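Oxidoreductase, FMN-binding (Shewanella oneidensis, PDB 2GQ9) binds FMN and probably acts as an Old Yellow Enzyme-type oxidoreductase on CH-CH groups, using NAD(H) or NADP(H). Local coordinates at residues T26-S31 with A69-I74; A182-L187 with R233-T238; Y186-F191 with R212-V217. All coordinates share one frame; numbering follows the deposited sequence.

Contacts 1 and 2 lie at the flavin end of one TIM barrel and contact 3 in the helices around it; along the chain contact 1 closes before contacts 2 and 3 open. Contact 1 joins the loops that follow strands 20-22 and 53-60, neighbours in the barrel; contact 2 joins the loop after strand 177-181 to the end of strand 230-234, also neighbours. Their centres lie about 20 Å apart, and they meet only through FMN, which both touch. Contact 3 shares Tyr186 and Leu187 with contact 2, its centre about 10 Å away, and packs helix 187-192 against helix 212-225. Segment 182-187 thus leads from the ligand site directly into the helix of contact 3.

Contact 1: residues T26-S31 with A69-I74; sequences TRSRAS and AWTPGI. With FMN (flavin mononucleotide), chain C; HBA (p-hydroxybenzaldehyde), chain E.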
loop_
_atom_site.group_PDB
_atom_site.type_symbol
_atom_site.label_atom_id
_atom_site.label_comp_id
_atom_site.label_asym_id
_atom_site.label_seq_id
_atom_site.Cartn_x
_atom_site.Cartn_y
_atom_site.Cartn_z
ATOM N N THR A 26 3.189 7.456 -0.018
ATOM C CA THR A 26 4.566 7.803 -0.339
ATOM C C THR A 26 4.746 9.311 -0.194
ATOM O O THR A 26 3.990 10.081 -0.785
ATOM C CB THR A 26 4.871 7.408 -1.796
ATOM O OG1 THR A 26 4.835 5.984 -1.907
ATOM C CG2 THR A 26 6.232 7.932 -2.233
ATOM N N ARG A 27 5.725 9.721 0.611
ATOM C CA ARG A 27 6.010 11.144 0.815
ATOM C C ARG A 27 7.446 11.456 0.376
ATOM O O ARG A 27 7.847 12.617 0.330
ATOM C CB ARG A 27 5.821 11.532 2.291
ATOM C CG ARG A 27 4.431 11.240 2.859
ATOM C CD ARG A 27 3.317 11.817 1.988
ATOM N NE ARG A 27 3.441 13.265 1.850
ATOM C CZ ARG A 27 3.068 14.155 2.769
ATOM N NH1 ARG A 27 2.522 13.767 3.923
ATOM N NH2 ARG A 27 3.271 15.442 2.541
ATOM N N SER A 28 8.211 10.404 0.080
ATOM C CA SER A 28 9.597 10.528 -0.370
ATOM C C SER A 28 10.434 11.484 0.476
ATOM O O SER A 28 11.020 12.444 -0.033
ATOM C CB SER A 28 9.615 10.967 -1.839
ATOM O OG SER A 28 8.988 9.986 -2.650
ATOM N N ARG A 29 10.504 11.201 1.773
ATOM C CA ARG A 29 11.253 12.032 2.716
ATOM C C ARG A 29 12.430 11.261 3.322
ATOM O O ARG A 29 13.082 11.745 4.250
ATOM C CB ARG A 29 10.330 12.486 3.858
ATOM C CG ARG A 29 9.126 13.365 3.454
ATOM C CD ARG A 29 9.598 14.673 2.843
ATOM N NE ARG A 29 8.710 15.832 3.038
ATOM C CZ ARG A 29 7.556 16.051 2.407
ATOM N NH1 ARG A 29 7.078 15.185 1.520
ATOM N NH2 ARG A 29 6.902 17.189 2.612
ATOM N N ALA A 30 12.694 10.067 2.801
ATOM C CA ALA A 30 13.766 9.214 3.318
ATOM C C ALA A 30 15.129 9.886 3.261
ATOM O O ALA A 30 15.465 10.550 2.280
ATOM C CB ALA A 30 13.801 7.911 2.548
ATOM N N SER A 31 15.905 9.705 4.324
ATOM C CA SER A 31 17.233 10.286 4.416
ATOM C C SER A 31 18.193 9.731 3.377
ATOM O O SER A 31 18.167 8.542 3.049
ATOM C CB SER A 31 17.815 10.051 5.809
ATOM O OG SER A 31 17.071 10.747 6.787
ATOM N N ALA A 69 12.460 8.367 -6.277
ATOM C CA ALA A 69 13.536 8.901 -5.453
ATOM C C ALA A 69 13.102 9.159 -4.019
ATOM O O ALA A 69 11.975 9.573 -3.762
ATOM C CB ALA A 69 14.074 10.199 -6.060
ATOM N N TRP A 70 14.010 8.882 -3.095
ATOM C CA TRP A 70 13.813 9.131 -1.673
ATOM C C TRP A 70 12.751 8.352 -0.909
ATOM O O TRP A 70 12.322 8.795 0.159
ATOM C CB TRP A 70 13.605 10.632 -1.450
ATOM C CG TRP A 70 14.496 11.460 -2.328
ATOM C CD1 TRP A 70 15.801 11.199 -2.647
ATOM C CD2 TRP A 70 14.149 12.667 -3.020
ATOM N NE1 TRP A 70 16.284 12.166 -3.496
ATOM C CE2 TRP A 70 15.293 13.078 -3.742
ATOM C CE3 TRP A 70 12.983 13.439 -3.099
ATOM C CZ2 TRP A 70 15.303 14.231 -4.535
ATOM C CZ3 TRP A 70 12.995 14.588 -3.888
ATOM C CH2 TRP A 70 14.150 14.971 -4.596
ATOM N N THR A 71 12.318 7.207 -1.435
ATOM C CA THR A 71 11.344 6.394 -0.711
ATOM C C THR A 71 12.179 5.512 0.224
ATOM O O THR A 71 13.292 5.115 -0.119
ATOM C CB THR A 71 10.468 5.538 -1.663
ATOM O OG1 THR A 71 11.282 4.619 -2.407
ATOM C CG2 THR A 71 9.716 6.450 -2.636
ATOM N N PRO A 72 11.663 5.214 1.427
ATOM C CA PRO A 72 12.373 4.390 2.410
ATOM C C PRO A 72 12.417 2.898 2.105
ATOM O O PRO A 72 11.428 2.308 1.675
ATOM C CB PRO A 72 11.621 4.688 3.700
ATOM C CG PRO A 72 10.206 4.817 3.205
ATOM C CD PRO A 72 10.375 5.686 1.972
ATOM N N GLY A 73 13.576 2.294 2.342
ATOM C CA GLY A 73 13.718 0.875 2.103
ATOM C C GLY A 73 13.527 0.120 3.399
ATOM O O GLY A 73 13.441 0.724 4.474
ATOM N N ILE A 74 13.459 -1.202 3.312
ATOM C CA ILE A 74 13.290 -2.005 4.511
ATOM C C ILE A 74 14.157 -3.263 4.425
ATOM O O ILE A 74 13.783 -4.329 4.915
ATOM C CB ILE A 74 11.789 -2.357 4.721
ATOM C CG1 ILE A 74 11.580 -2.951 6.111
ATOM C CG2 ILE A 74 11.294 -3.299 3.621
ATOM C CD1 ILE A 74 10.126 -2.980 6.518
HETATM N N1 FMN C . -1.127 3.805 -2.249
HETATM C C2 FMN C . -0.305 2.688 -1.985
HETATM O O2 FMN C . -0.722 1.572 -2.043
HETATM N N3 FMN C . 1.061 2.953 -1.590
HETATM C C4 FMN C . 1.651 4.179 -1.458
HETATM O O4 FMN C . 2.836 4.286 -1.214
HETATM C C4A FMN C . 0.830 5.353 -1.844
HETATM N N5 FMN C . 1.407 6.590 -2.037
HETATM C C5A FMN C . 0.557 7.661 -2.152
HETATM C C6 FMN C . 1.127 9.033 -2.083
HETATM C C7 FMN C . 0.277 10.209 -2.059
HETATM C C7M FMN C . 0.915 11.580 -1.875
HETATM C C8 FMN C . -1.165 10.031 -2.207
HETATM C C8M FMN C . -2.145 11.240 -2.127
HETATM C C9 FMN C . -1.712 8.698 -2.326
HETATM C C9A FMN C . -0.898 7.538 -2.315
HETATM N N10 FMN C . -1.381 6.162 -2.315
HETATM C C10 FMN C . -0.602 5.027 -2.186
HETATM C "C1'" FMN C . -2.866 5.956 -2.524
HETATM C "C2'" FMN C . -3.588 6.089 -1.191
HETATM O "O2'" FMN C . -3.229 5.072 -0.250
HETATM C "C3'" FMN C . -5.115 6.102 -1.321
HETATM O "O3'" FMN C . -5.585 4.814 -1.762
HETATM C "C4'" FMN C . -5.597 7.172 -2.296
HETATM O "O4'" FMN C . -5.012 8.478 -1.984
HETATM C "C5'" FMN C . -7.107 7.290 -2.356
HETATM O "O5'" FMN C . -7.657 7.772 -1.083
HETATM P P FMN C . -8.064 9.285 -0.815
HETATM O O1P FMN C . -6.837 10.136 -0.790
HETATM O O2P FMN C . -9.073 9.670 -1.881
HETATM O O3P FMN C . -8.724 9.243 0.586
HETATM C "C1'" HBA E . 9.813 14.387 -6.016
HETATM O "O1'" HBA E . 9.246 15.313 -6.556
HETATM C C1 HBA E . 9.193 13.055 -5.980
HETATM C C2 HBA E . 9.858 11.971 -5.334
HETATM C C3 HBA E . 9.279 10.697 -5.365
HETATM C C4 HBA E . 8.046 10.497 -6.031
HETATM C C5 HBA E . 7.334 11.556 -6.658
HETATM C C6 HBA E . 7.918 12.821 -6.596
HETATM O O4 HBA E . 7.387 9.341 -5.799
#
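At the flavin-binding end of the barrel, the loops after its first two strands meet where Thr26, Ser28 and Ala30 face Trp70, Thr71 and Pro72. Their central bond is between backbones: Ala30 N donates to Trp70 O at 3.0 Å, with a bent N-H...O angle of 141°. The same oxygen receives a CA-H...O contact from Ser28 CA at 3.3 Å, so two groups of one loop, an N-H and a CA-H, converge on this carbonyl. Ala30 CB packs onto the proline ring, 4.1 Å from Pro72 CB, while Ser28 O lies at the edge of the Trp70 indole.

Thr26 divides its two branches between cofactor and protein. With chi1 at -67°, OG1 sits beside the backbone N and donates to FMN O4 at 2.7 Å, whereas CG2 reaches the methyl of Thr71, CG2 to CG2 3.8 Å. Thr71 is divided likewise: its methyl faces the other loop and its hydroxyl bonds to Gln60. A p-hydroxybenzaldehyde (chain E) lies alongside, its C1' 3.8 Å from Trp70 CZ3.

Behind the interface, Arg29 NH1 grips Arg27 O in the plane of that carbonyl, and Arg29 NE bonds to Gly353. Trp102 of strand 96-102 touches both threonines, and Trp83 of helix 77-91 packs on Pro72.

Contact 2: residues A182-L187 with R233-T238; sequences AANGYL and RLAPLT. With FMN (flavin mononucleotide), chain C; HBA (p-hydroxybenzaldehyde), chain D.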
loop_
_atom_site.group_PDB
_atom_site.type_symbol
_atom_site.label_atom_id
_atom_site.label_comp_id
_atom_site.label_asym_id
_atom_site.label_seq_id
_atom_site.Cartn_x
_atom_site.Cartn_y
_atom_site.Cartn_z
ATOM N N ALA A 182 -0.032 -5.104 -3.790
ATOM C CA ALA A 182 -0.294 -5.848 -5.019
ATOM C C ALA A 182 -1.240 -5.019 -5.865
ATOM O O ALA A 182 -1.976 -5.542 -6.709
ATOM C CB ALA A 182 -0.918 -7.198 -4.695
ATOM N N ALA A 183 -1.191 -3.710 -5.646
ATOM C CA ALA A 183 -2.061 -2.786 -6.349
ATOM C C ALA A 183 -1.335 -1.736 -7.170
ATOM O O ALA A 183 -0.122 -1.791 -7.389
ATOM C CB ALA A 183 -2.986 -2.083 -5.334
ATOM N N ASN A 184 -2.132 -0.776 -7.614
ATOM C CA ASN A 184 -1.713 0.376 -8.387
ATOM C C ASN A 184 -0.670 0.183 -9.476
ATOM O O ASN A 184 0.201 1.031 -9.688
ATOM C CB ASN A 184 -1.323 1.493 -7.418
ATOM C CG ASN A 184 -2.446 1.788 -6.431
ATOM O OD1 ASN A 184 -3.595 1.413 -6.671
ATOM N ND2 ASN A 184 -2.127 2.459 -5.331
ATOM N N GLY A 185 -0.794 -0.933 -10.184
ATOM C CA GLY A 185 0.090 -1.218 -11.298
ATOM C C GLY A 185 1.530 -1.573 -11.017
ATOM O O GLY A 185 2.370 -1.448 -11.905
ATOM N N TYR A 186 1.830 -2.008 -9.799
ATOM C CA TYR A 186 3.193 -2.384 -9.472
ATOM C C TYR A 186 3.474 -3.865 -9.776
ATOM O O TYR A 186 2.655 -4.517 -10.428
ATOM C CB TYR A 186 3.490 -1.964 -8.028
ATOM C CG TYR A 186 3.495 -0.448 -7.943
ATOM C CD1 TYR A 186 2.547 0.241 -7.189
ATOM C CD2 TYR A 186 4.396 0.303 -8.705
ATOM C CE1 TYR A 186 2.495 1.633 -7.204
ATOM C CE2 TYR A 186 4.351 1.699 -8.723
ATOM C CZ TYR A 186 3.393 2.357 -7.970
ATOM O OH TYR A 186 3.320 3.731 -7.997
ATOM N N LEU A 187 4.612 -4.398 -9.330
ATOM C CA LEU A 187 4.993 -5.777 -9.681
ATOM C C LEU A 187 3.949 -6.888 -9.664
ATOM O O LEU A 187 3.714 -7.525 -10.691
ATOM C CB LEU A 187 6.209 -6.243 -8.869
ATOM C CG LEU A 187 6.755 -7.604 -9.342
ATOM C CD1 LEU A 187 7.112 -7.507 -10.817
ATOM C CD2 LEU A 187 7.982 -8.022 -8.523
ATOM N N ARG A 233 -3.015 -5.481 -0.470
ATOM C CA ARG A 233 -3.762 -4.413 -1.121
ATOM C C ARG A 233 -3.922 -4.690 -2.614
ATOM O O ARG A 233 -2.957 -5.046 -3.291
ATOM C CB ARG A 233 -3.069 -3.059 -0.925
ATOM C CG ARG A 233 -4.025 -1.903 -1.192
ATOM C CD ARG A 233 -3.424 -0.517 -0.990
ATOM N NE ARG A 233 -4.492 0.409 -0.609
ATOM C CZ ARG A 233 -4.473 1.728 -0.774
ATOM N NH1 ARG A 233 -3.440 2.322 -1.328
ATOM N NH2 ARG A 233 -5.499 2.457 -0.357
ATOM N N LEU A 234 -5.144 -4.526 -3.117
ATOM C CA LEU A 234 -5.439 -4.738 -4.536
ATOM C C LEU A 234 -6.109 -3.498 -5.128
ATOM O O LEU A 234 -6.646 -2.663 -4.397
ATOM C CB LEU A 234 -6.380 -5.937 -4.707
ATOM C CG LEU A 234 -5.897 -7.289 -4.182
ATOM C CD1 LEU A 234 -7.020 -8.312 -4.311
ATOM C CD2 LEU A 234 -4.659 -7.740 -4.967
ATOM N N ALA A 235 -6.071 -3.381 -6.452
ATOM C CA ALA A 235 -6.697 -2.263 -7.154
ATOM C C ALA A 235 -7.410 -2.884 -8.355
ATOM O O ALA A 235 -6.913 -2.856 -9.478
ATOM C CB ALA A 235 -5.648 -1.268 -7.613
ATOM N N PRO A 236 -8.596 -3.454 -8.122
ATOM C CA PRO A 236 -9.383 -4.098 -9.174
ATOM C C PRO A 236 -9.723 -3.270 -10.408
ATOM O O PRO A 236 -9.505 -3.716 -11.539
ATOM C CB PRO A 236 -10.650 -4.537 -8.440
ATOM C CG PRO A 236 -10.196 -4.698 -7.025
ATOM C CD PRO A 236 -9.314 -3.504 -6.837
ATOM N N LEU A 237 -10.247 -2.066 -10.191
ATOM C CA LEU A 237 -10.701 -1.230 -11.299
ATOM C C LEU A 237 -9.873 -0.046 -11.769
ATOM O O LEU A 237 -10.100 0.456 -12.867
ATOM C CB LEU A 237 -12.126 -0.762 -11.000
ATOM C CG LEU A 237 -13.072 -1.901 -10.614
ATOM C CD1 LEU A 237 -14.445 -1.348 -10.263
ATOM C CD2 LEU A 237 -13.176 -2.886 -11.771
ATOM N N THR A 238 -8.923 0.420 -10.969
ATOM C CA THR A 238 -8.117 1.547 -11.413
ATOM C C THR A 238 -7.089 1.040 -12.419
ATOM O O THR A 238 -6.795 -0.153 -12.461
ATOM C CB THR A 238 -7.428 2.239 -10.226
ATOM O OG1 THR A 238 -6.756 1.261 -9.427
ATOM C CG2 THR A 238 -8.466 2.964 -9.372
HETATM N N1 FMN C . -1.127 3.805 -2.249
HETATM C C2 FMN C . -0.305 2.688 -1.985
HETATM O O2 FMN C . -0.722 1.572 -2.043
HETATM N N3 FMN C . 1.061 2.953 -1.590
HETATM C C4 FMN C . 1.651 4.179 -1.458
HETATM O O4 FMN C . 2.836 4.286 -1.214
HETATM C C4A FMN C . 0.830 5.353 -1.844
HETATM N N5 FMN C . 1.407 6.590 -2.037
HETATM C C5A FMN C . 0.557 7.661 -2.152
HETATM C C6 FMN C . 1.127 9.033 -2.083
HETATM C C7 FMN C . 0.277 10.209 -2.059
HETATM C C7M FMN C . 0.915 11.580 -1.875
HETATM C C8 FMN C . -1.165 10.031 -2.207
HETATM C C8M FMN C . -2.145 11.240 -2.127
HETATM C C9 FMN C . -1.712 8.698 -2.326
HETATM C C9A FMN C . -0.898 7.538 -2.315
HETATM N N10 FMN C . -1.381 6.162 -2.315
HETATM C C10 FMN C . -0.602 5.027 -2.186
HETATM C "C1'" FMN C . -2.866 5.956 -2.524
HETATM C "C2'" FMN C . -3.588 6.089 -1.191
HETATM O "O2'" FMN C . -3.229 5.072 -0.250
HETATM C "C3'" FMN C . -5.115 6.102 -1.321
HETATM O "O3'" FMN C . -5.585 4.814 -1.762
HETATM C "C4'" FMN C . -5.597 7.172 -2.296
HETATM O "O4'" FMN C . -5.012 8.478 -1.984
HETATM C "C5'" FMN C . -7.107 7.290 -2.356
HETATM O "O5'" FMN C . -7.657 7.772 -1.083
HETATM P P FMN C . -8.064 9.285 -0.815
HETATM O O1P FMN C . -6.837 10.136 -0.790
HETATM O O2P FMN C . -9.073 9.670 -1.881
HETATM O O3P FMN C . -8.724 9.243 0.586
HETATM C "C1'" HBA D . 2.902 7.972 -5.357
HETATM O "O1'" HBA D . 2.247 8.935 -5.700
HETATM C C1 HBA D . 2.279 6.643 -5.258
HETATM C C2 HBA D . 3.053 5.518 -4.843
HETATM C C3 HBA D . 2.455 4.253 -4.816
HETATM C C4 HBA D . 1.099 4.101 -5.197
HETATM C C5 HBA D . 0.287 5.201 -5.583
HETATM C C6 HBA D . 0.894 6.455 -5.582
HETATM O O4 HBA D . 0.489 2.936 -4.886
HETATM O O HOH W 1 -4.432 -5.138 -7.949
HETATM O O HOH W 2 -6.228 2.261 -7.029
#
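A chi1 of -54° at Asn184 swings CG beside the backbone N, and a chi1 of -162° at Arg233 sets its chain, extended as far as NE, on course for the flavin; the two polar ends finish 4.2 Å apart, Asn184 ND2 to Arg233 NH1. Each then serves a different partner. Asn184 ND2 donates almost straight, at 170°, to O4 of p-hydroxybenzaldehyde (chain D), 2.7 Å away. Arg233 presents the edge of its guanidinium to FMN: NH1 bonds to FMN O2 at 2.9 Å and also to O2', while Arg233 NH2 donates to FMN O3' at 2.7 Å, a grip that spans isoalloxazine and ribityl chain.

Beneath them the backbones are tied by Ala182 N to Arg233 O at 3.0 Å, and Ala183 CB packs on Ala235 CB at 3.6 Å. One water bridges Ala182 O and Ala235 N. A second donates to Asn184 OD1 and accepts from Thr238 OG1, which helps fix the amide's rotation. His181 also bonds the ligand, and this histidine-asparagine pair, holding a phenol oxygen so that its ring lies over one face of the flavin, is characteristic of the Old Yellow Enzyme active site.

Contact 3: residues Y186-F191 with R212-V217; sequences YLINQF and RFLDEV. With HBA (p-hydroxybenzaldehyde), chain D.
Helices 187-191 and 212-217 approach to 9.1 Å between their axes, with N-to-C directions 138° apart. Phe213 and Ile188 carry most of the contact. The CG of Phe213 lies anti to the backbone N (chi1 -171°), which carries the ring across to the other helix and lays it against Phe191. The two rings form an offset stack with centroids 4.4 Å apart and planes tilted by 28°. Overlap is partial: Phe213 CD2 sits over one face of Phe191 toward the rim, 3.5 Å from its CD1. The foot of the side chain takes part as well, because Phe213 CB stands over the same Phe191 ring in a CH-pi contact, 4.0 Å from the centroid. On its other face the Phe213 ring receives CG2 of Val217, one helical turn further on, so the ring is covered on both faces, by a tilted aromatic and by a methyl over its centre.

The rest of the contact surrounds this core. Leu187 and Ile188 both cross Phe213 at about a right angle. Ile188 CG1 lies 3.9 Å from Phe213 CE2, and Leu187 CD2 touches the same carbon. Ile188 CG2 rests on Leu214 CB at 3.9 Å, while CD1, at the end of the CG1 branch, reaches Val217 CG1.

Outside the two helices, Leu180 of strand 177-181 touches Ile188, Leu214 and Val217, and Tyr163 of helix 153-172 touches Ile188 and Val217; the pair thereby belongs to the packing between barrel and surrounding helices. With no hydrogen bond between the segments, this buried hydrocarbon and aromatic interface rests on van der Waals packing, with Phe213 held between Phe191 on one face and Val217 on the other.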
loop_
_atom_site.group_PDB
_atom_site.type_symbol
_atom_site.label_atom_id
_atom_site.label_comp_id
_atom_site.label_asym_id
_atom_site.label_seq_id
_atom_site.Cartn_x
_atom_site.Cartn_y
_atom_site.Cartn_z
ATOM N N TYR A 186 1.830 -2.008 -9.799
ATOM C CA TYR A 186 3.193 -2.384 -9.472
ATOM C C TYR A 186 3.474 -3.865 -9.776
ATOM O O TYR A 186 2.655 -4.517 -10.428
ATOM C CB TYR A 186 3.490 -1.964 -8.028
ATOM C CG TYR A 186 3.495 -0.448 -7.943
ATOM C CD1 TYR A 186 2.547 0.241 -7.189
ATOM C CD2 TYR A 186 4.396 0.303 -8.705
ATOM C CE1 TYR A 186 2.495 1.633 -7.204
ATOM C CE2 TYR A 186 4.351 1.699 -8.723
ATOM C CZ TYR A 186 3.393 2.357 -7.970
ATOM O OH TYR A 186 3.320 3.731 -7.997
ATOM N N LEU A 187 4.612 -4.398 -9.330
ATOM C CA LEU A 187 4.993 -5.777 -9.681
ATOM C C LEU A 187 3.949 -6.888 -9.664
ATOM O O LEU A 187 3.714 -7.525 -10.691
ATOM C CB LEU A 187 6.209 -6.243 -8.869
ATOM C CG LEU A 187 6.755 -7.604 -9.342
ATOM C CD1 LEU A 187 7.112 -7.507 -10.817
ATOM C CD2 LEU A 187 7.982 -8.022 -8.523
ATOM N N ILE A 188 3.331 -7.148 -8.520
ATOM C CA ILE A 188 2.354 -8.223 -8.465
ATOM C C ILE A 188 1.144 -7.929 -9.350
ATOM O O ILE A 188 0.600 -8.836 -9.990
ATOM C CB ILE A 188 1.923 -8.502 -7.014
ATOM C CG1 ILE A 188 3.166 -8.858 -6.189
ATOM C CG2 ILE A 188 0.929 -9.654 -6.971
ATOM C CD1 ILE A 188 2.886 -9.155 -4.733
ATOM N N ASN A 189 0.748 -6.660 -9.399
ATOM C CA ASN A 189 -0.381 -6.216 -10.221
ATOM C C ASN A 189 -0.058 -6.512 -11.686
ATOM O O ASN A 189 -0.949 -6.785 -12.488
ATOM C CB ASN A 189 -0.580 -4.708 -10.048
ATOM C CG ASN A 189 -1.955 -4.233 -10.488
ATOM O OD1 ASN A 189 -2.577 -4.802 -11.392
ATOM N ND2 ASN A 189 -2.431 -3.170 -9.859
ATOM N N GLN A 190 1.226 -6.434 -12.029
ATOM C CA GLN A 190 1.682 -6.697 -13.392
ATOM C C GLN A 190 1.514 -8.157 -13.803
ATOM O O GLN A 190 1.535 -8.476 -14.994
ATOM C CB GLN A 190 3.142 -6.273 -13.544
ATOM C CG GLN A 190 3.322 -4.765 -13.683
ATOM C CD GLN A 190 4.641 -4.275 -13.116
ATOM O OE1 GLN A 190 5.681 -4.904 -13.305
ATOM N NE2 GLN A 190 4.604 -3.139 -12.422
ATOM N N PHE A 191 1.377 -9.046 -12.823
ATOM C CA PHE A 191 1.158 -10.460 -13.109
ATOM C C PHE A 191 -0.350 -10.705 -13.157
ATOM O O PHE A 191 -0.858 -11.432 -14.013
ATOM C CB PHE A 191 1.750 -11.358 -12.017
ATOM C CG PHE A 191 3.216 -11.657 -12.186
ATOM C CD1 PHE A 191 4.180 -10.760 -11.744
ATOM C CD2 PHE A 191 3.631 -12.863 -12.752
ATOM C CE1 PHE A 191 5.538 -11.056 -11.855
ATOM C CE2 PHE A 191 4.987 -13.172 -12.870
ATOM C CZ PHE A 191 5.944 -12.266 -12.419
ATOM N N ARG A 212 -0.885 -16.875 -9.671
ATOM C CA ARG A 212 0.145 -17.718 -9.065
ATOM C C ARG A 212 1.220 -16.965 -8.269
ATOM O O ARG A 212 1.587 -17.375 -7.162
ATOM C CB ARG A 212 0.819 -18.576 -10.143
ATOM C CG ARG A 212 1.751 -19.647 -9.582
ATOM C CD ARG A 212 2.282 -20.538 -10.699
ATOM N NE ARG A 212 1.194 -21.128 -11.477
ATOM C CZ ARG A 212 0.394 -22.096 -11.041
ATOM N NH1 ARG A 212 0.551 -22.600 -9.824
ATOM N NH2 ARG A 212 -0.569 -22.561 -11.827
ATOM N N PHE A 213 1.723 -15.875 -8.828
ATOM C CA PHE A 213 2.760 -15.097 -8.159
ATOM C C PHE A 213 2.240 -14.500 -6.850
ATOM O O PHE A 213 2.941 -14.504 -5.838
ATOM C CB PHE A 213 3.272 -13.998 -9.092
ATOM C CG PHE A 213 4.491 -13.285 -8.584
ATOM C CD1 PHE A 213 5.631 -13.996 -8.228
ATOM C CD2 PHE A 213 4.506 -11.902 -8.476
ATOM C CE1 PHE A 213 6.773 -13.336 -7.773
ATOM C CE2 PHE A 213 5.644 -11.230 -8.023
ATOM C CZ PHE A 213 6.779 -11.952 -7.672
ATOM N N LEU A 214 1.006 -14.005 -6.863
ATOM C CA LEU A 214 0.408 -13.438 -5.660
ATOM C C LEU A 214 0.288 -14.553 -4.635
ATOM O O LEU A 214 0.604 -14.383 -3.458
ATOM C CB LEU A 214 -0.986 -12.875 -5.974
ATOM C CG LEU A 214 -1.869 -12.483 -4.788
ATOM C CD1 LEU A 214 -1.239 -11.312 -4.031
ATOM C CD2 LEU A 214 -3.260 -12.110 -5.293
ATOM N N ASP A 215 -0.167 -15.710 -5.100
ATOM C CA ASP A 215 -0.344 -16.866 -4.236
ATOM C C ASP A 215 0.966 -17.274 -3.554
ATOM O O ASP A 215 0.996 -17.526 -2.349
ATOM C CB ASP A 215 -0.888 -18.038 -5.064
ATOM C CG ASP A 215 -1.171 -19.261 -4.231
ATOM O OD1 ASP A 215 -1.951 -19.155 -3.266
ATOM O OD2 ASP A 215 -0.620 -20.337 -4.546
ATOM N N GLU A 216 2.043 -17.335 -4.325
ATOM C CA GLU A 216 3.333 -17.748 -3.786
ATOM C C GLU A 216 3.962 -16.714 -2.860
ATOM O O GLU A 216 4.582 -17.068 -1.856
ATOM C CB GLU A 216 4.284 -18.106 -4.930
ATOM C CG GLU A 216 3.816 -19.338 -5.697
ATOM C CD GLU A 216 4.650 -19.641 -6.929
ATOM O OE1 GLU A 216 4.359 -20.653 -7.600
ATOM O OE2 GLU A 216 5.582 -18.873 -7.233
ATOM N N VAL A 217 3.802 -15.437 -3.191
ATOM C CA VAL A 217 4.350 -14.384 -2.344
ATOM C C VAL A 217 3.621 -14.399 -1.000
ATOM O O VAL A 217 4.248 -14.378 0.065
ATOM C CB VAL A 217 4.202 -12.999 -3.012
ATOM C CG1 VAL A 217 4.626 -11.896 -2.038
ATOM C CG2 VAL A 217 5.057 -12.945 -4.267
HETATM C "C1'" HBA D . 2.902 7.972 -5.357
HETATM O "O1'" HBA D . 2.247 8.935 -5.700
HETATM C C1 HBA D . 2.279 6.643 -5.258
HETATM C C2 HBA D . 3.053 5.518 -4.843
HETATM C C3 HBA D . 2.455 4.253 -4.816
HETATM C C4 HBA D . 1.099 4.101 -5.197
HETATM C C5 HBA D . 0.287 5.201 -5.583
HETATM C C6 HBA D . 0.894 6.455 -5.582
HETATM O O4 HBA D . 0.489 2.936 -4.886
#